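Local coordinates for DNA binding protein (Mycobacterium tuberculosis, PDB 4NB5) that represses transcription of MmpS-MmpL transport systems and of its own gene by binding directly to their promoter regions as a MarR-type homodimer, at residues L143-M146 with E147-S151. Residues are numbered along the deposited sequence; the frame is centred on the assembly and turned at random. Where two conformers were deposited one is given.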
ATOM      1  N   LEU B 143       4.971  16.832  -5.447  1.00 11.26           N
ATOM      2  CA  LEU B 143       4.625  15.548  -4.843  1.00  9.30           C
ATOM      3  C   LEU B 143       4.635  15.616  -3.313  1.00 12.27           C
ATOM      4  O   LEU B 143       3.720  15.105  -2.661  1.00 12.97           O
ATOM      5  CB  LEU B 143       5.565  14.448  -5.336  1.00 10.74           C
ATOM      6  CG  LEU B 143       5.451  14.094  -6.824  1.00 11.86           C
ATOM      7  CD1 LEU B 143       6.608  13.209  -7.258  1.00 13.39           C
ATOM      8  CD2 LEU B 143       4.124  13.421  -7.092  1.00 16.35           C
ATOM      9  N   ALA B 144       5.660  16.235  -2.739  1.00 13.39           N
ATOM     10  CA  ALA B 144       5.733  16.382  -1.285  1.00 11.17           C
ATOM     11  C   ALA B 144       4.490  17.103  -0.766  1.00 16.14           C
ATOM     12  O   ALA B 144       3.890  16.704   0.231  1.00 16.22           O
ATOM     13  CB  ALA B 144       6.986  17.146  -0.893  1.00 15.20           C
ATOM     14  N   TYR B 145       4.104  18.174  -1.447  1.00 11.93           N
ATOM     15  CA  TYR B 145       2.960  18.972  -1.026  1.00 11.21           C
ATOM     16  C   TYR B 145       1.663  18.160  -1.147  1.00 13.44           C
ATOM     17  O   TYR B 145       0.853  18.129  -0.214  1.00 12.30           O
ATOM     18  CB  TYR B 145       2.902  20.257  -1.854  1.00 13.34           C
ATOM     19  CG  TYR B 145       1.641  21.078  -1.735  1.00 14.38           C
ATOM     20  CD1 TYR B 145       1.399  21.879  -0.628  1.00 21.42           C
ATOM     21  CD2 TYR B 145       0.696  21.068  -2.748  1.00 14.75           C
ATOM     22  CE1 TYR B 145       0.246  22.640  -0.537  1.00 24.04           C
ATOM     23  CE2 TYR B 145      -0.456  21.819  -2.663  1.00 16.23           C
ATOM     24  CZ  TYR B 145      -0.675  22.606  -1.560  1.00 17.02           C
ATOM     25  OH  TYR B 145      -1.829  23.356  -1.489  1.00 22.19           O
ATOM     26  N   MET B 146       1.477  17.475  -2.274  1.00 15.12           N
ATOM     27  CA  MET B 146       0.237  16.728  -2.499  1.00 12.52           C
ATOM     28  C   MET B 146       0.119  15.517  -1.580  1.00 12.61           C
ATOM     29  O   MET B 146      -0.975  15.167  -1.141  1.00 14.56           O
ATOM     30  CB  MET B 146       0.135  16.292  -3.964  1.00 13.83           C
ATOM     31  CG  MET B 146      -0.062  17.445  -4.942  1.00 20.08           C
ATOM     32  SD  MET B 146      -1.529  18.468  -4.642  1.00 38.68           S
ATOM     33  CE  MET B 146      -2.673  17.212  -4.187  1.00  8.73           C
ATOM     34  N   GLU B 147       1.241  14.884  -1.265  1.00 10.64           N
ATOM     35  CA  GLU B 147       1.226  13.777  -0.322  1.00 12.49           C
ATOM     36  C   GLU B 147       0.646  14.241   1.014  1.00 12.82           C
ATOM     37  O   GLU B 147      -0.183  13.559   1.614  1.00 15.72           O
ATOM     38  CB  GLU B 147       2.639  13.251  -0.096  1.00 11.38           C
ATOM     39  CG  GLU B 147       3.227  12.504  -1.281  1.00 20.07           C
ATOM     40  CD  GLU B 147       4.712  12.263  -1.124  1.00 26.82           C
ATOM     41  OE1 GLU B 147       5.117  11.814  -0.031  1.00 20.19           O
ATOM     42  OE2 GLU B 147       5.473  12.532  -2.085  1.00 20.80           O
ATOM     43  N   ASN B 148       1.089  15.402   1.476  1.00 12.95           N
ATOM     44  CA  ASN B 148       0.622  15.932   2.743  0.52 13.25           C
ATOM     45  C   ASN B 148      -0.847  16.330   2.657  1.00 12.57           C
ATOM     46  O   ASN B 148      -1.631  16.043   3.562  1.00 13.63           O
ATOM     47  CB  ASN B 148       1.474  17.122   3.171  0.52 14.91           C
ATOM     48  CG  ASN B 148       0.975  17.765   4.443  0.52 22.93           C
ATOM     49  OD1 ASN B 148       1.057  17.179   5.521  0.52 23.97           O
ATOM     50  ND2 ASN B 148       0.452  18.977   4.326  0.52 28.41           N
ATOM     51  N   VAL B 149      -1.211  16.980   1.557  1.00 10.86           N
ATOM     52  CA  VAL B 149      -2.588  17.397   1.337  1.00 16.04           C
ATOM     53  C   VAL B 149      -3.541  16.201   1.386  1.00 14.86           C
ATOM     54  O   VAL B 149      -4.531  16.214   2.128  1.00 15.07           O
ATOM     55  CB  VAL B 149      -2.747  18.113  -0.016  1.00 17.76           C
ATOM     56  CG1 VAL B 149      -4.219  18.236  -0.386  1.00 17.03           C
ATOM     57  CG2 VAL B 149      -2.110  19.483   0.044  1.00 21.48           C
ATOM     58  N   VAL B 150      -3.218  15.172   0.610  1.00 13.30           N
ATOM     59  CA  VAL B 150      -4.060  13.987   0.467  1.00 14.70           C
ATOM     60  C   VAL B 150      -4.095  13.194   1.768  1.00 13.04           C
ATOM     61  O   VAL B 150      -5.152  12.732   2.209  1.00 14.37           O
ATOM     62  CB  VAL B 150      -3.553  13.092  -0.685  1.00 18.57           C
ATOM     63  CG1 VAL B 150      -4.351  11.800  -0.769  1.00 20.75           C
ATOM     64  CG2 VAL B 150      -3.626  13.849  -2.008  1.00 19.52           C
ATOM     65  N   SER B 151      -2.937  13.056   2.406  1.00  9.78           N
ATOM     66  CA  SER B 151      -2.880  12.352   3.684  1.00 13.20           C
ATOM     67  C   SER B 151      -3.816  13.008   4.698  1.00 12.96           C
ATOM     68  O   SER B 151      -4.612  12.323   5.347  1.00 13.56           O
ATOM     69  CB  SER B 151      -1.453  12.338   4.228  1.00 20.87           C
ATOM     70  OG  SER B 151      -1.380  11.556   5.408  1.00 37.65           O
TER
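Two successive turns of the long C-terminal helix 134-159 of this MarR-type regulator follow each other here, where Y145 and V149, one turn apart, face the second subunit. The backbone runs in regular alpha-helical i to i+4 bonds: V149 N bonds to Y145 O, and V150 N to M146 O at 2.8 Å. The link from N148 N to A144 O is weak.

The Y145 side chain leaves CA with CG on the far side from the backbone N (chi1 169°), which carries the ring forward to the valine one turn on. V149 CG2 rests over one face in a CH-pi contact, 3.9 Å from the ring centroid and displaced toward the hydroxyl end. A flat ring suits the spot, giving the methyl a broad face while its OH reaches A153 O of the second subunit in a hydrogen bond; the same ring also meets Y157 of that subunit.

M146 is buried, and its flexible thioether chain bends at chi2 and chi3, bringing CE back alongside the next turn. The methyl CE of M146 lies 4.2 Å from V149 CG1 and about as far from V150 CG2, bridging two beta-branched neighbours. V150 of the second subunit packs on M146, and M146 of that subunit on V150, extending this apolar patch across the interface with the second subunit.

On the flank turned to helix 99-124, L143 packs on L114, while the E147 side chain touches M111 and A112. Its polar end is held by Q115 NE2, hydrogen-bonded to OE2, which gives one carboxylate oxygen a polar partner on the neighbouring helix. That same OE2 of E147 lies 3.8 Å from L143 CB.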